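PDB 3VA7: KLLA0E08119p from Kluyveromyces lactis, which probably catalyses the biotin- and ATP-dependent carboxylation of urea to urea-1-carboxylate, this chain being the urea carboxylase part of a longer protein with allophanate hydrolase activity. Local coordinates for residues V546-V554 with Q562-E570; V582-L590 with K769-D777. All blocks are in the same frame, centred on the assembly; numbering follows the deposited sequence.

Contact 1: V546-V554 with Q562-E570; sequences VIAVSGGTV and QIAQNEPIE
The side-chain amide of Asn566 meets the hydroxyl of Ser550 end-on: Ser550 OG donates to Asn566 OD1 at 2.7 Å, approaching almost straight against the carbonyl bond (168°). Ser550 can do this because OG stands anti to its backbone N (chi1 -161°). A second amide, that of Gln565, reaches across to the backbone of Gly552 and Val554, where the chain has turned its corner at Gly551 and Gly552. The backbone at this end is held by Asn566 N, which donates to Val549 O at 2.9 Å. Farther along, the segments form a short antiparallel ladder, with Ile547 and Ile569 as its hydrogen-bonded pair: Ile547 N to Ile569 O and Ile569 N to Ile547 O are both 2.8 Å. Val546 lies alongside Pro568, with Val546 CG1 3.6 Å from Pro568 CB. Strand 569-571 thus forms one outer strand of an antiparallel sheet, paired with 545-550, whose other neighbour is strand 587-592. Helix 511-520 packs against Ala548, Ser550 and Pro568, whereas Ile547 rests on Leu590 and Ile592.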
ATOM      1  N   VAL A 546      12.512  15.173  21.381  1.00 47.53           N
ATOM      2  CA  VAL A 546      13.658  14.378  21.764  1.00 44.91           C
ATOM      3  C   VAL A 546      13.844  13.205  20.761  1.00 43.62           C
ATOM      4  O   VAL A 546      12.889  12.698  20.238  1.00 43.72           O
ATOM      5  CB  VAL A 546      13.494  13.857  23.239  1.00 45.49           C
ATOM      6  CG1 VAL A 546      14.763  13.197  23.729  1.00 44.89           C
ATOM      7  CG2 VAL A 546      13.037  14.969  24.202  1.00 42.53           C
ATOM      8  N   ILE A 547      15.080  12.763  20.547  1.00 41.87           N
ATOM      9  CA  ILE A 547      15.467  11.816  19.515  1.00 39.77           C
ATOM     10  C   ILE A 547      16.461  10.843  20.112  1.00 39.68           C
ATOM     11  O   ILE A 547      17.146  11.177  21.072  1.00 39.58           O
ATOM     12  CB  ILE A 547      16.110  12.634  18.327  1.00 40.15           C
ATOM     13  CG1 ILE A 547      15.135  12.720  17.166  1.00 40.93           C
ATOM     14  CG2 ILE A 547      17.532  12.184  17.837  1.00 37.70           C
ATOM     15  CD1 ILE A 547      13.891  13.515  17.504  1.00 39.89           C
ATOM     16  N   ALA A 548      16.587   9.650  19.553  1.00 38.69           N
ATOM     17  CA  ALA A 548      17.671   8.794  19.962  1.00 37.56           C
ATOM     18  C   ALA A 548      17.953   7.895  18.827  1.00 37.56           C
ATOM     19  O   ALA A 548      17.090   7.706  17.985  1.00 38.39           O
ATOM     20  CB  ALA A 548      17.268   8.003  21.152  1.00 37.90           C
ATOM     21  N   VAL A 549      19.167   7.354  18.771  1.00 37.30           N
ATOM     22  CA  VAL A 549      19.542   6.408  17.705  1.00 36.19           C
ATOM     23  C   VAL A 549      20.172   5.195  18.354  1.00 36.65           C
ATOM     24  O   VAL A 549      20.951   5.310  19.293  1.00 37.03           O
ATOM     25  CB  VAL A 549      20.501   7.037  16.683  1.00 35.73           C
ATOM     26  CG1 VAL A 549      20.844   6.068  15.586  1.00 31.65           C
ATOM     27  CG2 VAL A 549      19.852   8.280  16.067  1.00 35.65           C
ATOM     28  N   SER A 550      19.814   4.020  17.880  1.00 36.57           N
ATOM     29  CA  SER A 550      20.314   2.805  18.502  1.00 36.55           C
ATOM     30  C   SER A 550      20.467   1.768  17.419  1.00 36.20           C
ATOM     31  O   SER A 550      19.802   1.885  16.388  1.00 37.15           O
ATOM     32  CB  SER A 550      19.361   2.321  19.615  1.00 36.22           C
ATOM     33  OG  SER A 550      20.067   1.435  20.468  1.00 35.31           O
ATOM     34  N   GLY A 551      21.317   0.777  17.637  1.00 34.89           N
ATOM     35  CA  GLY A 551      21.521  -0.229  16.651  1.00 35.20           C
ATOM     36  C   GLY A 551      22.969  -0.275  16.235  1.00 36.85           C
ATOM     37  O   GLY A 551      23.863  -0.285  17.074  1.00 36.33           O
ATOM     38  N   GLY A 552      23.203  -0.321  14.920  1.00 38.21           N
ATOM     39  CA  GLY A 552      24.564  -0.344  14.354  1.00 38.85           C
ATOM     40  C   GLY A 552      25.356   0.911  14.693  1.00 39.56           C
ATOM     41  O   GLY A 552      24.810   1.900  15.215  1.00 38.87           O
ATOM     42  N   THR A 553      26.658   0.867  14.430  1.00 40.58           N
ATOM     43  CA  THR A 553      27.479   2.081  14.536  1.00 41.63           C
ATOM     44  C   THR A 553      27.276   2.950  13.292  1.00 40.67           C
ATOM     45  O   THR A 553      27.500   2.519  12.145  1.00 40.01           O
ATOM     46  CB  THR A 553      28.983   1.758  14.778  1.00 42.74           C
ATOM     47  OG1 THR A 553      29.081   0.656  15.688  1.00 45.53           O
ATOM     48  CG2 THR A 553      29.716   2.956  15.412  1.00 42.76           C
ATOM     49  N   VAL A 554      26.800   4.160  13.541  1.00 40.13           N
ATOM     50  CA  VAL A 554      26.581   5.125  12.492  1.00 40.08           C
ATOM     51  C   VAL A 554      26.968   6.461  13.067  1.00 40.69           C
ATOM     52  O   VAL A 554      26.527   6.821  14.177  1.00 39.84           O
ATOM     53  CB  VAL A 554      25.102   5.356  12.197  1.00 39.60           C
ATOM     54  CG1 VAL A 554      24.841   5.312  10.728  1.00 39.42           C
ATOM     55  CG2 VAL A 554      24.258   4.440  12.962  1.00 37.91           C
ATOM     56  N   GLN A 562      28.686  15.950  16.023  1.00 50.84           N
ATOM     57  CA  GLN A 562      28.460  14.547  16.442  1.00 51.05           C
ATOM     58  C   GLN A 562      27.567  14.440  17.689  1.00 50.75           C
ATOM     59  O   GLN A 562      27.583  15.277  18.611  1.00 50.62           O
ATOM     60  CB  GLN A 562      29.767  13.771  16.668  1.00 51.21           C
ATOM     61  CG  GLN A 562      30.471  13.322  15.393  1.00 53.17           C
ATOM     62  CD  GLN A 562      30.091  11.896  14.917  1.00 58.55           C
ATOM     63  OE1 GLN A 562      29.626  11.713  13.778  1.00 59.62           O
ATOM     64  NE2 GLN A 562      30.315  10.885  15.775  1.00 57.15           N
ATOM     65  N   ILE A 563      26.737  13.410  17.678  1.00 50.40           N
ATOM     66  CA  ILE A 563      25.702  13.242  18.684  1.00 49.40           C
ATOM     67  C   ILE A 563      25.894  11.784  19.095  1.00 48.41           C
ATOM     68  O   ILE A 563      26.441  10.986  18.295  1.00 48.09           O
ATOM     69  CB  ILE A 563      24.323  13.650  18.066  1.00 49.70           C
ATOM     70  CG1 ILE A 563      23.526  14.542  19.015  1.00 52.08           C
ATOM     71  CG2 ILE A 563      23.506  12.472  17.502  1.00 50.07           C
ATOM     72  CD1 ILE A 563      23.993  16.014  19.077  1.00 54.56           C
ATOM     73  N   ALA A 564      25.547  11.455  20.341  1.00 47.29           N
ATOM     74  CA  ALA A 564      25.757  10.086  20.879  1.00 46.78           C
ATOM     75  C   ALA A 564      24.572   9.151  20.575  1.00 46.66           C
ATOM     76  O   ALA A 564      23.414   9.580  20.533  1.00 47.10           O
ATOM     77  CB  ALA A 564      26.019  10.120  22.383  1.00 45.74           C
ATOM     78  N   GLN A 565      24.863   7.876  20.356  1.00 46.27           N
ATOM     79  CA  GLN A 565      23.825   6.847  20.302  1.00 45.33           C
ATOM     80  C   GLN A 565      23.334   6.498  21.707  1.00 45.38           C
ATOM     81  O   GLN A 565      24.071   6.641  22.670  1.00 45.70           O
ATOM     82  CB  GLN A 565      24.385   5.626  19.586  1.00 44.73           C
ATOM     83  CG  GLN A 565      24.999   6.007  18.241  1.00 44.27           C
ATOM     84  CD  GLN A 565      25.100   4.852  17.296  1.00 45.35           C
ATOM     85  OE1 GLN A 565      24.303   3.934  17.375  1.00 46.74           O
ATOM     86  NE2 GLN A 565      26.086   4.879  16.389  1.00 46.90           N
ATOM     87  N   ASN A 566      22.078   6.081  21.835  1.00 45.12           N
ATOM     88  CA  ASN A 566      21.533   5.541  23.098  1.00 44.48           C
ATOM     89  C   ASN A 566      21.272   6.556  24.162  1.00 44.02           C
ATOM     90  O   ASN A 566      20.938   6.199  25.283  1.00 43.28           O
ATOM     91  CB  ASN A 566      22.387   4.407  23.672  1.00 44.05           C
ATOM     92  CG  ASN A 566      22.698   3.363  22.648  1.00 45.44           C
ATOM     93  OD1 ASN A 566      21.827   2.923  21.906  1.00 46.53           O
ATOM     94  ND2 ASN A 566      23.949   2.953  22.589  1.00 48.57           N
ATOM     95  N   GLU A 567      21.396   7.823  23.800  1.00 44.63           N
ATOM     96  CA  GLU A 567      21.084   8.937  24.712  1.00 45.59           C
ATOM     97  C   GLU A 567      19.933   9.758  24.179  1.00 44.94           C
ATOM     98  O   GLU A 567      19.785   9.862  22.981  1.00 44.25           O
ATOM     99  CB  GLU A 567      22.319   9.849  24.917  1.00 45.85           C
ATOM    100  CG  GLU A 567      23.193   9.459  26.083  1.00 48.28           C
ATOM    101  CD  GLU A 567      24.613   9.910  25.913  1.00 53.84           C
ATOM    102  OE1 GLU A 567      24.794  11.155  25.759  1.00 55.03           O
ATOM    103  OE2 GLU A 567      25.527   9.022  25.935  1.00 52.74           O
ATOM    104  N   PRO A 568      19.126  10.354  25.064  1.00 45.76           N
ATOM    105  CA  PRO A 568      18.083  11.256  24.572  1.00 46.34           C
ATOM    106  C   PRO A 568      18.650  12.596  24.102  1.00 48.09           C
ATOM    107  O   PRO A 568      19.019  13.427  24.915  1.00 49.23           O
ATOM    108  CB  PRO A 568      17.194  11.461  25.794  1.00 45.63           C
ATOM    109  CG  PRO A 568      18.076  11.212  26.975  1.00 44.72           C
ATOM    110  CD  PRO A 568      19.041  10.148  26.528  1.00 45.68           C
ATOM    111  N   ILE A 569      18.702  12.820  22.799  1.00 49.67           N
ATOM    112  CA  ILE A 569      19.062  14.127  22.275  1.00 50.57           C
ATOM    113  C   ILE A 569      17.881  15.056  22.083  1.00 51.51           C
ATOM    114  O   ILE A 569      16.944  14.698  21.394  1.00 51.36           O
ATOM    115  CB  ILE A 569      19.760  13.955  20.960  1.00 50.89           C
ATOM    116  CG1 ILE A 569      21.008  13.140  21.234  1.00 50.91           C
ATOM    117  CG2 ILE A 569      20.068  15.335  20.304  1.00 49.51           C
ATOM    118  CD1 ILE A 569      21.043  11.977  20.381  1.00 54.15           C
ATOM    119  N   GLU A 570      17.964  16.253  22.678  1.00 53.25           N
ATOM    120  CA  GLU A 570      16.977  17.351  22.528  1.00 54.98           C
ATOM    121  C   GLU A 570      17.139  18.148  21.216  1.00 54.74           C
ATOM    122  O   GLU A 570      18.186  18.715  20.963  1.00 55.20           O
ATOM    123  CB  GLU A 570      17.052  18.302  23.738  1.00 55.77           C
ATOM    124  CG  GLU A 570      16.157  17.921  24.960  1.00 60.18           C
ATOM    125  CD  GLU A 570      16.709  18.456  26.310  1.00 68.08           C
ATOM    126  OE1 GLU A 570      15.913  19.029  27.119  1.00 69.31           O
ATOM    127  OE2 GLU A 570      17.949  18.302  26.561  1.00 70.71           O
TER
HETATM  128  O   HOH W   1      21.197   8.808  21.192  1.00 44.79           O

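Contact 2: V582-L590 with K769-D777; sequences VTVGCRAYL and KVGQLTPGD
Within subdomains A and B of the carboxyltransferase domain, the loop that follows helix 767-770 docks onto the start of strand 587-592, with Gln772 gripping the backbone of Cys586 and Arg587. Gln772 OE1 accepts two N-H groups, Cys586 N at 2.7 Å and Arg587 N at 2.9 Å; the first comes in nearly end-on to the amide carbonyl, the second well off to one side (121°). The other branch, Gln772 NE2, donates to Arg587 O at 2.6 Å. That acceptor lies in the plane of the glutamine amide, although the donor stands above the plane of the Arg587 carbonyl. A bend at chi2 (-62°) folds the chain so that both branches face the strand, and NE2 has a second acceptor in Asp510 OD1. With an alanine here, the N-H groups of Cys586 and Arg587 would probably lose their shared acceptor and Asp510 an amide donor, leaving Arg587 O its backbone bond with Gly552. A nearly straight bond from Arg587 NE to Gly771 O (3.3 Å, 173°) runs in the guanidinium plane, while Cys586 SG lies over one guanidinium face, toward its rim. Gly585, with backbone angles suited to glycine, brings its CA to 3.3 Å from Gln772 O; a side chain there would run into Gln772 OE1. Beyond, Thr774 CG2 packs 3.8 Å from Cys586 CB, and Thr774 OG1 bonds to Lys661 as the chain enters a type II turn ending at Asp777. Trp663 of strand 662-669 touches Gln772 and Leu773. The arrangement is a glutamine amide bridging the N-H and C=O of one residue while taking a second N-H from the residue before, and it fastens the loop between helix 767-770 and strand 778-783 to the sheet that holds strand 587-592.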
ATOM      1  N   VAL A 582      26.259   3.060   8.097  1.00 45.96           N
ATOM      2  CA  VAL A 582      26.383   2.105   9.170  1.00 44.61           C
ATOM      3  C   VAL A 582      27.716   1.329   9.009  1.00 44.33           C
ATOM      4  O   VAL A 582      27.886   0.550   8.070  1.00 43.74           O
ATOM      5  CB  VAL A 582      25.145   1.153   9.269  1.00 44.90           C
ATOM      6  CG1 VAL A 582      25.206   0.282  10.540  1.00 43.08           C
ATOM      7  CG2 VAL A 582      23.819   1.937   9.228  1.00 43.68           C
ATOM      8  N   THR A 583      28.648   1.547   9.942  1.00 43.22           N
ATOM      9  CA  THR A 583      29.994   0.960   9.898  1.00 42.63           C
ATOM     10  C   THR A 583      29.974  -0.459  10.444  1.00 42.23           C
ATOM     11  O   THR A 583      30.674  -1.336   9.973  1.00 42.05           O
ATOM     12  CB  THR A 583      30.921   1.885  10.721  1.00 42.60           C
ATOM     13  OG1 THR A 583      31.083   3.066   9.966  1.00 43.14           O
ATOM     14  CG2 THR A 583      32.324   1.312  11.042  1.00 44.58           C
ATOM     15  N   VAL A 584      29.175  -0.694  11.472  1.00 41.98           N
ATOM     16  CA  VAL A 584      29.215  -1.992  12.104  1.00 41.70           C
ATOM     17  C   VAL A 584      27.782  -2.394  12.173  1.00 40.79           C
ATOM     18  O   VAL A 584      26.981  -1.648  12.703  1.00 41.09           O
ATOM     19  CB  VAL A 584      29.849  -1.954  13.557  1.00 42.94           C
ATOM     20  CG1 VAL A 584      30.261  -3.370  13.988  1.00 41.95           C
ATOM     21  CG2 VAL A 584      31.045  -0.964  13.647  1.00 40.18           C
ATOM     22  N   GLY A 585      27.461  -3.561  11.629  1.00 40.41           N
ATOM     23  CA  GLY A 585      26.066  -3.998  11.497  1.00 40.47           C
ATOM     24  C   GLY A 585      25.422  -3.435  10.241  1.00 40.40           C
ATOM     25  O   GLY A 585      26.101  -2.760   9.446  1.00 41.73           O
ATOM     26  N   CYS A 586      24.115  -3.667  10.088  1.00 39.17           N
ATOM     27  CA  CYS A 586      23.344  -3.238   8.919  1.00 37.46           C
ATOM     28  C   CYS A 586      22.385  -2.099   9.195  1.00 36.62           C
ATOM     29  O   CYS A 586      22.123  -1.294   8.297  1.00 36.90           O
ATOM     30  CB  CYS A 586      22.523  -4.432   8.401  1.00 38.93           C
ATOM     31  SG  CYS A 586      21.741  -4.287   6.745  1.00 36.06           S
ATOM     32  N   ARG A 587      21.855  -2.018  10.414  1.00 33.74           N
ATOM     33  CA  ARG A 587      20.644  -1.241  10.626  1.00 32.70           C
ATOM     34  C   ARG A 587      20.748  -0.471  11.919  1.00 32.89           C
ATOM     35  O   ARG A 587      21.394  -0.981  12.858  1.00 33.87           O
ATOM     36  CB  ARG A 587      19.387  -2.169  10.681  1.00 31.40           C
ATOM     37  CG  ARG A 587      18.589  -2.179   9.415  1.00 31.80           C
ATOM     38  CD  ARG A 587      17.470  -3.171   9.291  1.00 29.30           C
ATOM     39  NE  ARG A 587      18.013  -4.396   8.782  1.00 31.31           N
ATOM     40  CZ  ARG A 587      17.777  -4.919   7.593  1.00 31.87           C
ATOM     41  NH1 ARG A 587      16.970  -4.340   6.727  1.00 32.07           N
ATOM     42  NH2 ARG A 587      18.384  -6.052   7.281  1.00 35.22           N
ATOM     43  N   ALA A 588      20.113   0.715  11.981  1.00 31.28           N
ATOM     44  CA  ALA A 588      19.958   1.489  13.213  1.00 30.84           C
ATOM     45  C   ALA A 588      18.519   2.024  13.300  1.00 31.08           C
ATOM     46  O   ALA A 588      17.759   1.871  12.340  1.00 31.81           O
ATOM     47  CB  ALA A 588      20.934   2.647  13.242  1.00 30.61           C
ATOM     48  N   TYR A 589      18.148   2.656  14.427  1.00 30.79           N
ATOM     49  CA  TYR A 589      16.751   3.047  14.690  1.00 30.42           C
ATOM     50  C   TYR A 589      16.684   4.383  15.245  1.00 31.25           C
ATOM     51  O   TYR A 589      17.385   4.701  16.197  1.00 32.81           O
ATOM     52  CB  TYR A 589      16.034   2.062  15.641  1.00 30.22           C
ATOM     53  CG  TYR A 589      15.959   0.763  14.950  1.00 27.43           C
ATOM     54  CD1 TYR A 589      17.042  -0.134  15.006  1.00 21.62           C
ATOM     55  CD2 TYR A 589      14.858   0.470  14.111  1.00 23.99           C
ATOM     56  CE1 TYR A 589      16.992  -1.337  14.250  1.00 23.38           C
ATOM     57  CE2 TYR A 589      14.803  -0.716  13.397  1.00 22.02           C
ATOM     58  CZ  TYR A 589      15.870  -1.595  13.428  1.00 20.01           C
ATOM     59  OH  TYR A 589      15.796  -2.779  12.710  1.00 26.18           O
ATOM     60  N   LEU A 590      15.832   5.197  14.653  1.00 32.29           N
ATOM     61  CA  LEU A 590      15.739   6.572  15.072  1.00 32.41           C
ATOM     62  C   LEU A 590      14.410   6.836  15.697  1.00 33.12           C
ATOM     63  O   LEU A 590      13.411   6.875  14.986  1.00 34.67           O
ATOM     64  CB  LEU A 590      15.922   7.452  13.871  1.00 32.08           C
ATOM     65  CG  LEU A 590      15.452   8.873  14.086  1.00 32.81           C
ATOM     66  CD1 LEU A 590      16.278   9.552  15.164  1.00 32.54           C
ATOM     67  CD2 LEU A 590      15.610   9.535  12.773  1.00 34.74           C
ATOM     68  N   LYS A 769      20.105 -10.450  15.609  1.00 32.10           N
ATOM     69  CA  LYS A 769      21.413 -10.621  15.006  1.00 32.52           C
ATOM     70  C   LYS A 769      21.273 -10.635  13.508  1.00 32.80           C
ATOM     71  O   LYS A 769      22.063  -9.967  12.792  1.00 32.71           O
ATOM     72  CB  LYS A 769      22.126 -11.897  15.486  1.00 32.23           C
ATOM     73  CG  LYS A 769      22.793 -11.751  16.861  1.00 33.22           C
ATOM     74  CD  LYS A 769      23.256 -13.107  17.407  1.00 33.05           C
ATOM     75  CE  LYS A 769      23.683 -12.911  18.821  1.00 37.42           C
ATOM     76  NZ  LYS A 769      23.697 -14.171  19.611  1.00 40.59           N
ATOM     77  N   VAL A 770      20.264 -11.378  13.038  1.00 32.82           N
ATOM     78  CA  VAL A 770      20.023 -11.541  11.607  1.00 32.46           C
ATOM     79  C   VAL A 770      19.698 -10.184  10.984  1.00 32.57           C
ATOM     80  O   VAL A 770      20.122  -9.893   9.869  1.00 33.67           O
ATOM     81  CB  VAL A 770      18.951 -12.618  11.336  1.00 32.55           C
ATOM     82  CG1 VAL A 770      18.732 -12.835   9.837  1.00 31.23           C
ATOM     83  CG2 VAL A 770      19.401 -13.917  11.969  1.00 30.74           C
ATOM     84  N   GLY A 771      19.033  -9.321  11.728  1.00 32.31           N
ATOM     85  CA  GLY A 771      18.881  -7.918  11.290  1.00 32.88           C
ATOM     86  C   GLY A 771      20.142  -7.032  11.225  1.00 31.89           C
ATOM     87  O   GLY A 771      20.061  -5.837  10.920  1.00 31.86           O
ATOM     88  N   GLN A 772      21.301  -7.593  11.517  1.00 30.78           N
ATOM     89  CA  GLN A 772      22.512  -6.785  11.517  1.00 30.78           C
ATOM     90  C   GLN A 772      23.560  -7.390  10.602  1.00 30.79           C
ATOM     91  O   GLN A 772      24.659  -6.825  10.423  1.00 31.67           O
ATOM     92  CB  GLN A 772      23.042  -6.559  12.959  1.00 30.45           C
ATOM     93  CG  GLN A 772      22.165  -5.646  13.848  1.00 27.42           C
ATOM     94  CD  GLN A 772      22.047  -4.240  13.295  1.00 26.65           C
ATOM     95  OE1 GLN A 772      22.751  -3.909  12.358  1.00 29.85           O
ATOM     96  NE2 GLN A 772      21.153  -3.399  13.866  1.00 23.61           N
ATOM     97  N   LEU A 773      23.206  -8.535  10.012  1.00 30.57           N
ATOM     98  CA  LEU A 773      24.028  -9.156   8.990  1.00 31.25           C
ATOM     99  C   LEU A 773      24.172  -8.261   7.714  1.00 31.44           C
ATOM    100  O   LEU A 773      23.283  -7.482   7.395  1.00 30.27           O
ATOM    101  CB  LEU A 773      23.494 -10.548   8.664  1.00 31.46           C
ATOM    102  CG  LEU A 773      23.380 -11.630   9.765  1.00 31.80           C
ATOM    103  CD1 LEU A 773      22.863 -12.964   9.161  1.00 28.57           C
ATOM    104  CD2 LEU A 773      24.705 -11.838  10.509  1.00 24.68           C
ATOM    105  N   THR A 774      25.345  -8.295   7.080  1.00 31.50           N
ATOM    106  CA  THR A 774      25.605  -7.534   5.848  1.00 31.60           C
ATOM    107  C   THR A 774      26.266  -8.567   4.981  1.00 31.87           C
ATOM    108  O   THR A 774      26.817  -9.528   5.515  1.00 30.69           O
ATOM    109  CB  THR A 774      26.559  -6.302   6.032  1.00 31.26           C
ATOM    110  OG1 THR A 774      27.736  -6.700   6.733  1.00 32.80           O
ATOM    111  CG2 THR A 774      25.901  -5.155   6.814  1.00 32.60           C
ATOM    112  N   PRO A 775      26.205  -8.403   3.642  1.00 32.55           N
ATOM    113  CA  PRO A 775      26.843  -9.416   2.763  1.00 32.96           C
ATOM    114  C   PRO A 775      28.284  -9.588   3.135  1.00 33.20           C
ATOM    115  O   PRO A 775      28.910  -8.632   3.584  1.00 34.69           O
ATOM    116  CB  PRO A 775      26.730  -8.827   1.379  1.00 32.43           C
ATOM    117  CG  PRO A 775      25.532  -7.948   1.450  1.00 33.98           C
ATOM    118  CD  PRO A 775      25.409  -7.431   2.886  1.00 32.43           C
ATOM    119  N   GLY A 776      28.761 -10.820   3.043  1.00 33.02           N
ATOM    120  CA  GLY A 776      30.096 -11.153   3.416  1.00 32.38           C
ATOM    121  C   GLY A 776      30.264 -11.534   4.866  1.00 33.15           C
ATOM    122  O   GLY A 776      31.283 -12.114   5.203  1.00 34.22           O
ATOM    123  N   ASP A 777      29.302 -11.245   5.746  1.00 33.23           N
ATOM    124  CA  ASP A 777      29.444 -11.652   7.151  1.00 32.74           C
ATOM    125  C   ASP A 777      29.500 -13.167   7.165  1.00 33.21           C
ATOM    126  O   ASP A 777      28.997 -13.803   6.247  1.00 32.76           O
ATOM    127  CB  ASP A 777      28.300 -11.176   8.052  1.00 32.35           C
ATOM    128  CG  ASP A 777      28.352  -9.682   8.374  1.00 34.50           C
ATOM    129  OD1 ASP A 777      27.458  -9.217   9.131  1.00 38.88           O
ATOM    130  OD2 ASP A 777      29.241  -8.939   7.874  1.00 37.04           O
TER

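Overall arrangement
Contact 1 closes before contact 2 opens along the chain, and their centres lie about 16 Å apart in the same part of the carboxyltransferase domain. They share one antiparallel sheet, in which strand 587-592 lies between 529-533 and 545-550; a probable hydrogen bond from Tyr589 N to Ser550 O (2.7 Å) joins them directly. The chain turns a corner at residues 551-552 and again at 583-586, so strands 553-558 and 576-582 pair in a second sheet, and Thr553 O meets Thr583 N near the two corners. Contact 1 thus closes one margin of the first sheet, while contact 2 ties it to the region of strands 662-669 and 778-783, whose sheet borders the biotin pocket.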